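Local coordinates for regulatory protein E2 (PDB 2JEX), which belongs, as the N-terminal transactivation domain, to a protein that regulates viral transcription and probably helps initiate bovine papillomavirus DNA replication through its interaction with E1, at residues Val36-Lys48 / Val59-Ile73. The protein carries 1 engineered substitution. Numbering follows the deposited sequence.
Sequences VRTENTLLYAARK and VPHSVVCQERAKQAI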
ATOM      1  N   VAL A  36      -1.630 -12.913 -10.457  1.00 68.63           N
ATOM      2  CA  VAL A  36      -1.305 -13.310  -9.075  1.00 68.27           C
ATOM      3  C   VAL A  36      -2.471 -14.098  -8.484  1.00 68.47           C
ATOM      4  O   VAL A  36      -2.266 -15.123  -7.827  1.00 69.01           O
ATOM      5  CB  VAL A  36      -0.930 -12.109  -8.154  1.00 68.47           C
ATOM      6  CG1 VAL A  36      -0.595 -12.600  -6.734  1.00 66.64           C
ATOM      7  CG2 VAL A  36       0.270 -11.321  -8.716  1.00 67.12           C
ATOM      8  N   ARG A  37      -3.687 -13.624  -8.763  1.00 68.34           N
ATOM      9  CA  ARG A  37      -4.929 -14.263  -8.343  1.00 67.62           C
ATOM     10  C   ARG A  37      -5.048 -15.683  -8.891  1.00 67.98           C
ATOM     11  O   ARG A  37      -5.288 -16.629  -8.137  1.00 68.89           O
ATOM     12  CB  ARG A  37      -6.111 -13.425  -8.818  1.00 67.04           C
ATOM     13  CG  ARG A  37      -7.461 -14.057  -8.568  1.00 67.22           C
ATOM     14  CD  ARG A  37      -8.572 -13.139  -9.019  1.00 67.56           C
ATOM     15  NE  ARG A  37      -9.892 -13.684  -8.710  1.00 67.92           N
ATOM     16  CZ  ARG A  37     -11.027 -13.009  -8.844  1.00 66.25           C
ATOM     17  NH1 ARG A  37     -11.006 -11.763  -9.290  1.00 66.69           N
ATOM     18  NH2 ARG A  37     -12.187 -13.582  -8.540  1.00 61.73           N
ATOM     19  N   THR A  38      -4.894 -15.808 -10.208  1.00 67.54           N
ATOM     20  CA  THR A  38      -4.922 -17.085 -10.898  1.00 67.22           C
ATOM     21  C   THR A  38      -3.911 -18.060 -10.278  1.00 67.36           C
ATOM     22  O   THR A  38      -4.305 -19.130  -9.842  1.00 67.62           O
ATOM     23  CB  THR A  38      -4.711 -16.892 -12.430  1.00 67.84           C
ATOM     24  OG1 THR A  38      -5.681 -15.955 -12.917  1.00 66.50           O
ATOM     25  CG2 THR A  38      -4.848 -18.220 -13.204  1.00 63.94           C
ATOM     26  N   GLU A  39      -2.640 -17.661 -10.177  1.00 67.43           N
ATOM     27  CA  GLU A  39      -1.586 -18.525  -9.609  1.00 67.53           C
ATOM     28  C   GLU A  39      -1.939 -19.074  -8.226  1.00 67.16           C
ATOM     29  O   GLU A  39      -1.870 -20.276  -7.989  1.00 67.59           O
ATOM     30  CB  GLU A  39      -0.231 -17.802  -9.548  1.00 67.23           C
ATOM     31  CG  GLU A  39       0.871 -18.615  -8.849  1.00 66.59           C
ATOM     32  CD  GLU A  39       2.196 -17.869  -8.720  1.00 68.15           C
ATOM     33  OE1 GLU A  39       2.221 -16.632  -8.890  1.00 71.82           O
ATOM     34  OE2 GLU A  39       3.222 -18.523  -8.448  1.00 67.95           O
ATOM     35  N   ASN A  40      -2.329 -18.192  -7.323  1.00 66.50           N
ATOM     36  CA  ASN A  40      -2.619 -18.601  -5.966  1.00 66.67           C
ATOM     37  C   ASN A  40      -3.946 -19.304  -5.797  1.00 67.31           C
ATOM     38  O   ASN A  40      -4.119 -20.062  -4.843  1.00 68.15           O
ATOM     39  CB  ASN A  40      -2.473 -17.423  -5.013  1.00 66.43           C
ATOM     40  CG  ASN A  40      -1.050 -16.978  -4.905  1.00 66.07           C
ATOM     41  OD1 ASN A  40      -0.245 -17.605  -4.222  1.00 65.17           O
ATOM     42  ND2 ASN A  40      -0.712 -15.916  -5.617  1.00 70.55           N
ATOM     43  N   THR A  41      -4.874 -19.066  -6.723  1.00 67.38           N
ATOM     44  CA  THR A  41      -6.137 -19.793  -6.742  1.00 67.12           C
ATOM     45  C   THR A  41      -5.887 -21.245  -7.134  1.00 66.99           C
ATOM     46  O   THR A  41      -6.384 -22.149  -6.464  1.00 66.92           O
ATOM     47  CB  THR A  41      -7.181 -19.139  -7.699  1.00 67.39           C
ATOM     48  OG1 THR A  41      -7.462 -17.803  -7.253  1.00 67.40           O
ATOM     49  CG2 THR A  41      -8.472 -19.936  -7.728  1.00 63.62           C
ATOM     50  N   LEU A  42      -5.112 -21.454  -8.202  1.00 66.89           N
ATOM     51  CA  LEU A  42      -4.818 -22.797  -8.700  1.00 67.80           C
ATOM     52  C   LEU A  42      -4.055 -23.574  -7.638  1.00 67.49           C
ATOM     53  O   LEU A  42      -4.365 -24.729  -7.356  1.00 67.47           O
ATOM     54  CB  LEU A  42      -3.996 -22.751  -9.997  1.00 68.18           C
ATOM     55  CG  LEU A  42      -4.490 -21.971 -11.224  1.00 69.65           C
ATOM     56  CD1 LEU A  42      -3.298 -21.643 -12.109  1.00 66.55           C
ATOM     57  CD2 LEU A  42      -5.568 -22.727 -12.014  1.00 68.30           C
ATOM     58  N   LEU A  43      -3.076 -22.903  -7.041  1.00 67.31           N
ATOM     59  CA  LEU A  43      -2.231 -23.473  -6.004  1.00 67.71           C
ATOM     60  C   LEU A  43      -3.042 -23.852  -4.772  1.00 68.11           C
ATOM     61  O   LEU A  43      -2.811 -24.907  -4.171  1.00 68.58           O
ATOM     62  CB  LEU A  43      -1.106 -22.489  -5.636  1.00 67.48           C
ATOM     63  CG  LEU A  43       0.042 -22.259  -6.625  1.00 66.13           C
ATOM     64  CD1 LEU A  43       0.998 -21.222  -6.060  1.00 65.71           C
ATOM     65  CD2 LEU A  43       0.790 -23.557  -6.950  1.00 67.44           C
ATOM     66  N   TYR A  44      -4.000 -22.998  -4.412  1.00 68.00           N
ATOM     67  CA  TYR A  44      -4.892 -23.272  -3.292  1.00 68.24           C
ATOM     68  C   TYR A  44      -5.788 -24.460  -3.604  1.00 67.65           C
ATOM     69  O   TYR A  44      -5.969 -25.345  -2.766  1.00 67.80           O
ATOM     70  CB  TYR A  44      -5.727 -22.029  -2.939  1.00 68.96           C
ATOM     71  CG  TYR A  44      -6.727 -22.258  -1.827  1.00 71.09           C
ATOM     72  CD1 TYR A  44      -6.310 -22.374  -0.499  1.00 70.70           C
ATOM     73  CD2 TYR A  44      -8.096 -22.356  -2.103  1.00 73.60           C
ATOM     74  CE1 TYR A  44      -7.228 -22.593   0.524  1.00 72.58           C
ATOM     75  CE2 TYR A  44      -9.025 -22.568  -1.086  1.00 73.96           C
ATOM     76  CZ  TYR A  44      -8.582 -22.691   0.224  1.00 73.10           C
ATOM     77  OH  TYR A  44      -9.492 -22.902   1.234  1.00 73.76           O
ATOM     78  N   ALA A  45      -6.331 -24.482  -4.822  1.00 66.64           N
ATOM     79  CA  ALA A  45      -7.162 -25.586  -5.281  1.00 65.91           C
ATOM     80  C   ALA A  45      -6.377 -26.909  -5.315  1.00 65.61           C
ATOM     81  O   ALA A  45      -6.922 -27.963  -5.011  1.00 65.22           O
ATOM     82  CB  ALA A  45      -7.743 -25.276  -6.647  1.00 65.86           C
ATOM     83  N   ALA A  46      -5.103 -26.833  -5.687  1.00 65.34           N
ATOM     84  CA  ALA A  46      -4.212 -27.984  -5.681  1.00 65.79           C
ATOM     85  C   ALA A  46      -4.012 -28.513  -4.257  1.00 65.83           C
ATOM     86  O   ALA A  46      -4.060 -29.720  -4.034  1.00 65.81           O
ATOM     87  CB  ALA A  46      -2.877 -27.614  -6.311  1.00 65.70           C
ATOM     88  N   ARG A  47      -3.813 -27.591  -3.309  1.00 66.29           N
ATOM     89  CA  ARG A  47      -3.647 -27.901  -1.886  1.00 66.63           C
ATOM     90  C   ARG A  47      -4.845 -28.650  -1.270  1.00 67.32           C
ATOM     91  O   ARG A  47      -4.663 -29.646  -0.535  1.00 67.10           O
ATOM     92  CB  ARG A  47      -3.327 -26.614  -1.119  1.00 67.01           C
ATOM     93  CG  ARG A  47      -2.562 -26.808   0.185  1.00 68.70           C
ATOM     94  CD  ARG A  47      -1.289 -27.658   0.028  1.00 68.35           C
ATOM     95  NE  ARG A  47      -1.098 -28.477   1.223  1.00 70.16           N
ATOM     96  CZ  ARG A  47      -1.141 -29.810   1.250  1.00 75.41           C
ATOM     97  NH1 ARG A  47      -1.338 -30.519   0.137  1.00 74.10           N
ATOM     98  NH2 ARG A  47      -0.964 -30.445   2.402  1.00 80.06           N
ATOM     99  N   LYS A  48      -6.060 -28.205  -1.602  1.00 67.71           N
ATOM    100  CA  LYS A  48      -7.301 -28.873  -1.158  1.00 68.51           C
ATOM    101  C   LYS A  48      -7.376 -30.314  -1.621  1.00 68.53           C
ATOM    102  O   LYS A  48      -7.993 -31.151  -0.961  1.00 68.23           O
ATOM    103  CB  LYS A  48      -8.554 -28.130  -1.651  1.00 68.91           C
ATOM    104  CG  LYS A  48      -8.748 -26.691  -1.099  1.00 72.66           C
ATOM    105  CD  LYS A  48      -9.077 -26.665   0.404  1.00 79.58           C
ATOM    106  CE  LYS A  48      -7.834 -26.403   1.259  1.00 82.80           C
ATOM    107  NZ  LYS A  48      -8.056 -26.797   2.681  1.00 86.14           N
ATOM    108  N   VAL A  59       3.842 -26.521  -3.905  1.00 75.98           N
ATOM    109  CA  VAL A  59       2.631 -25.809  -3.517  1.00 74.79           C
ATOM    110  C   VAL A  59       2.772 -25.302  -2.079  1.00 74.37           C
ATOM    111  O   VAL A  59       2.992 -26.099  -1.166  1.00 74.39           O
ATOM    112  CB  VAL A  59       1.388 -26.721  -3.622  1.00 75.08           C
ATOM    113  CG1 VAL A  59       0.129 -25.945  -3.282  1.00 74.66           C
ATOM    114  CG2 VAL A  59       1.290 -27.351  -5.017  1.00 73.23           C
ATOM    115  N   PRO A  60       2.657 -23.972  -1.873  1.00 73.97           N
ATOM    116  CA  PRO A  60       2.659 -23.412  -0.514  1.00 73.40           C
ATOM    117  C   PRO A  60       1.514 -23.965   0.346  1.00 72.82           C
ATOM    118  O   PRO A  60       0.525 -24.481  -0.188  1.00 72.40           O
ATOM    119  CB  PRO A  60       2.425 -21.911  -0.746  1.00 73.66           C
ATOM    120  CG  PRO A  60       2.796 -21.655  -2.160  1.00 74.21           C
ATOM    121  CD  PRO A  60       2.527 -22.927  -2.907  1.00 73.95           C
ATOM    122  N   HIS A  61       1.655 -23.854   1.663  1.00 71.83           N
ATOM    123  CA  HIS A  61       0.547 -24.094   2.586  1.00 72.13           C
ATOM    124  C   HIS A  61      -0.730 -23.403   2.101  1.00 72.42           C
ATOM    125  O   HIS A  61      -0.683 -22.268   1.613  1.00 72.47           O
ATOM    126  CB  HIS A  61       0.919 -23.565   3.968  1.00 72.29           C
ATOM    127  CG  HIS A  61       0.085 -24.115   5.086  1.00 72.87           C
ATOM    128  ND1 HIS A  61      -1.275 -23.899   5.183  1.00 72.43           N
ATOM    129  CD2 HIS A  61       0.431 -24.837   6.178  1.00 71.35           C
ATOM    130  CE1 HIS A  61      -1.734 -24.483   6.276  1.00 73.08           C
ATOM    131  NE2 HIS A  61      -0.719 -25.058   6.899  1.00 73.27           N
ATOM    132  N   SER A  62      -1.866 -24.083   2.246  1.00 72.79           N
ATOM    133  CA  SER A  62      -3.155 -23.571   1.776  1.00 73.92           C
ATOM    134  C   SER A  62      -3.522 -22.196   2.350  1.00 74.07           C
ATOM    135  O   SER A  62      -4.057 -21.358   1.633  1.00 74.49           O
ATOM    136  CB  SER A  62      -4.279 -24.586   2.026  1.00 74.13           C
ATOM    137  OG  SER A  62      -4.654 -24.608   3.387  1.00 76.70           O
ATOM    138  N   VAL A  63      -3.220 -21.970   3.630  1.00 73.51           N
ATOM    139  CA  VAL A  63      -3.442 -20.672   4.280  1.00 73.08           C
ATOM    140  C   VAL A  63      -2.672 -19.539   3.564  1.00 72.72           C
ATOM    141  O   VAL A  63      -3.149 -18.407   3.472  1.00 72.29           O
ATOM    142  CB  VAL A  63      -3.093 -20.736   5.811  1.00 73.15           C
ATOM    143  CG1 VAL A  63      -3.150 -19.368   6.467  1.00 73.08           C
ATOM    144  CG2 VAL A  63      -4.035 -21.693   6.542  1.00 72.31           C
ATOM    145  N   VAL A  64      -1.492 -19.875   3.048  1.00 72.25           N
ATOM    146  CA  VAL A  64      -0.630 -18.942   2.337  1.00 71.21           C
ATOM    147  C   VAL A  64      -1.186 -18.631   0.947  1.00 72.13           C
ATOM    148  O   VAL A  64      -1.320 -17.452   0.588  1.00 72.28           O
ATOM    149  CB  VAL A  64       0.816 -19.486   2.252  1.00 71.20           C
ATOM    150  CG1 VAL A  64       1.648 -18.723   1.234  1.00 71.07           C
ATOM    151  CG2 VAL A  64       1.475 -19.451   3.621  1.00 70.30           C
ATOM    152  N   CYS A  65      -1.504 -19.681   0.175  1.00 72.14           N
ATOM    153  CA  CYS A  65      -2.114 -19.531  -1.151  1.00 72.31           C
ATOM    154  C   CYS A  65      -3.428 -18.756  -1.052  1.00 71.51           C
ATOM    155  O   CYS A  65      -3.714 -17.909  -1.885  1.00 71.02           O
ATOM    156  CB  CYS A  65      -2.430 -20.893  -1.781  1.00 72.97           C
ATOM    157  SG  CYS A  65      -1.068 -22.005  -2.146  1.00 76.67           S
ATOM    158  N   GLN A  66      -4.224 -19.093  -0.041  1.00 71.43           N
ATOM    159  CA  GLN A  66      -5.515 -18.478   0.218  1.00 72.99           C
ATOM    160  C   GLN A  66      -5.389 -16.969   0.463  1.00 73.29           C
ATOM    161  O   GLN A  66      -6.210 -16.180  -0.014  1.00 73.48           O
ATOM    162  CB  GLN A  66      -6.176 -19.166   1.418  1.00 72.80           C
ATOM    163  CG  GLN A  66      -7.562 -18.666   1.761  1.00 74.47           C
ATOM    164  CD  GLN A  66      -8.183 -19.412   2.928  1.00 74.72           C
ATOM    165  OE1 GLN A  66      -7.561 -19.586   3.980  1.00 80.97           O
ATOM    166  NE2 GLN A  66      -9.428 -19.842   2.753  1.00 78.98           N
ATOM    167  N   GLU A  67      -4.344 -16.576   1.185  1.00 73.35           N
ATOM    168  CA  GLU A  67      -4.123 -15.175   1.526  1.00 73.83           C
ATOM    169  C   GLU A  67      -3.630 -14.374   0.334  1.00 72.82           C
ATOM    170  O   GLU A  67      -4.154 -13.279   0.057  1.00 71.65           O
ATOM    171  CB  GLU A  67      -3.153 -15.050   2.699  1.00 73.36           C
ATOM    172  CG  GLU A  67      -3.491 -13.905   3.643  1.00 80.55           C
ATOM    173  CD  GLU A  67      -4.997 -13.763   3.902  1.00 92.79           C
ATOM    174  OE1 GLU A  67      -5.683 -14.791   4.156  1.00 93.26           O
ATOM    175  OE2 GLU A  67      -5.492 -12.612   3.844  1.00 95.61           O
ATOM    176  N   ARG A  68      -2.639 -14.930  -0.371  1.00 71.76           N
ATOM    177  CA  ARG A  68      -2.090 -14.310  -1.586  1.00 70.71           C
ATOM    178  C   ARG A  68      -3.130 -14.119  -2.681  1.00 69.92           C
ATOM    179  O   ARG A  68      -3.111 -13.104  -3.388  1.00 71.18           O
ATOM    180  CB  ARG A  68      -0.868 -15.069  -2.105  1.00 70.62           C
ATOM    181  CG  ARG A  68       0.413 -14.848  -1.238  1.00 73.27           C
ATOM    182  CD  ARG A  68       1.542 -15.812  -1.620  1.00 69.49           C
ATOM    183  NE  ARG A  68       2.703 -15.689  -0.738  1.00 71.38           N
ATOM    184  CZ  ARG A  68       3.672 -16.604  -0.618  1.00 71.49           C
ATOM    185  NH1 ARG A  68       3.637 -17.731  -1.327  1.00 68.61           N
ATOM    186  NH2 ARG A  68       4.680 -16.398   0.220  1.00 68.18           N
ATOM    187  N   ALA A  69      -4.068 -15.051  -2.779  1.00 67.77           N
ATOM    188  CA  ALA A  69      -5.152 -14.943  -3.750  1.00 67.98           C
ATOM    189  C   ALA A  69      -6.169 -13.878  -3.344  1.00 67.81           C
ATOM    190  O   ALA A  69      -6.686 -13.139  -4.189  1.00 67.88           O
ATOM    191  CB  ALA A  69      -5.853 -16.308  -3.940  1.00 66.58           C
ATOM    192  N   LYS A  70      -6.476 -13.837  -2.051  1.00 68.14           N
ATOM    193  CA  LYS A  70      -7.412 -12.864  -1.506  1.00 68.86           C
ATOM    194  C   LYS A  70      -6.899 -11.435  -1.650  1.00 68.02           C
ATOM    195  O   LYS A  70      -7.649 -10.541  -2.036  1.00 67.85           O
ATOM    196  CB  LYS A  70      -7.767 -13.205  -0.055  1.00 68.98           C
ATOM    197  CG  LYS A  70      -8.870 -14.265   0.034  1.00 72.10           C
ATOM    198  CD  LYS A  70      -8.939 -14.947   1.383  1.00 78.13           C
ATOM    199  CE  LYS A  70      -9.390 -14.019   2.495  1.00 83.35           C
ATOM    200  NZ  LYS A  70      -9.001 -14.594   3.826  1.00 88.75           N
ATOM    201  N   GLN A  71      -5.613 -11.241  -1.359  1.00 67.97           N
ATOM    202  CA  GLN A  71      -4.940  -9.950  -1.540  1.00 66.41           C
ATOM    203  C   GLN A  71      -5.013  -9.512  -2.998  1.00 67.14           C
ATOM    204  O   GLN A  71      -5.314  -8.364  -3.300  1.00 67.67           O
ATOM    205  CB  GLN A  71      -3.483 -10.055  -1.103  1.00 65.53           C
ATOM    206  CG  GLN A  71      -3.306 -10.339   0.405  1.00 64.59           C
ATOM    207  CD  GLN A  71      -1.844 -10.390   0.842  1.00 67.39           C
ATOM    208  OE1 GLN A  71      -1.528 -10.175   2.025  1.00 71.52           O
ATOM    209  NE2 GLN A  71      -0.945 -10.681  -0.100  1.00 70.98           N
ATOM    210  N   ALA A  72      -4.765 -10.461  -3.897  1.00 67.50           N
ATOM    211  CA  ALA A  72      -4.758 -10.213  -5.328  1.00 67.04           C
ATOM    212  C   ALA A  72      -6.159  -9.930  -5.862  1.00 67.18           C
ATOM    213  O   ALA A  72      -6.321  -9.077  -6.720  1.00 68.18           O
ATOM    214  CB  ALA A  72      -4.105 -11.377  -6.058  1.00 66.11           C
ATOM    215  N   ILE A  73      -7.168 -10.635  -5.353  1.00 67.49           N
ATOM    216  CA  ILE A  73      -8.572 -10.328  -5.667  1.00 67.45           C
ATOM    217  C   ILE A  73      -8.858  -8.849  -5.329  1.00 68.52           C
ATOM    218  O   ILE A  73      -9.333  -8.084  -6.184  1.00 67.92           O
ATOM    219  CB  ILE A  73      -9.546 -11.285  -4.915  1.00 66.89           C
ATOM    220  CG1 ILE A  73      -9.500 -12.693  -5.528  1.00 68.52           C
ATOM    221  CG2 ILE A  73     -10.975 -10.764  -4.932  1.00 66.06           C
ATOM    222  CD1 ILE A  73     -10.055 -13.829  -4.634  1.00 66.83           C
TER
HETATM  223  O   HOH W   1       2.368 -18.111  -4.383  1.00 59.10           O
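Asn40 lays its amide against the CB of Arg68, with Asn40 CG 3.4 Å from Arg68 CB, at the heart of an antiparallel helix pair in the N-terminal helical bundle of the E2 transactivation domain. The axes of these segments of helices 26-48 and 62-83 come within 7.9 Å, their N-to-C directions 152° apart, a spacing consistent with the small side chains of Cys65, Ala69 and Ala72 at the interface. The pair illustrates how two helices can associate without a direct hydrogen bond between them. With Asn40 CG beside its own backbone N (chi1 -67°), ND2 turns back to Val36 O at 2.8 Å, reaching that carbonyl from the face opposite the Asn40 backbone N-H. This grip steadies the amide, while OD1 accepts from a water that weakly links it to Arg68 NH1.

Toward the hairpin connection, Cys65 SG packs on Leu43 CB at 3.5 Å, and Leu43 CD1 meets Pro60 CD. Helix 4-21 adds Leu8 against Leu43. Tyr44 swings out beside Gln66, its ring and the amide only 21° from parallel, and Ser62 O lies at the ring edge, 3.3 Å from Tyr44 CD1. The aliphatic part of Arg47 bends over Ser62, while its NH1 bonds to Val51 O. At the other end, Arg37 is extended and its NH1 hydrogen-bonds to Gln76 OE1, and Ile73 CG1 sits over one face of the guanidinium, 3.4 Å from Arg37 NE.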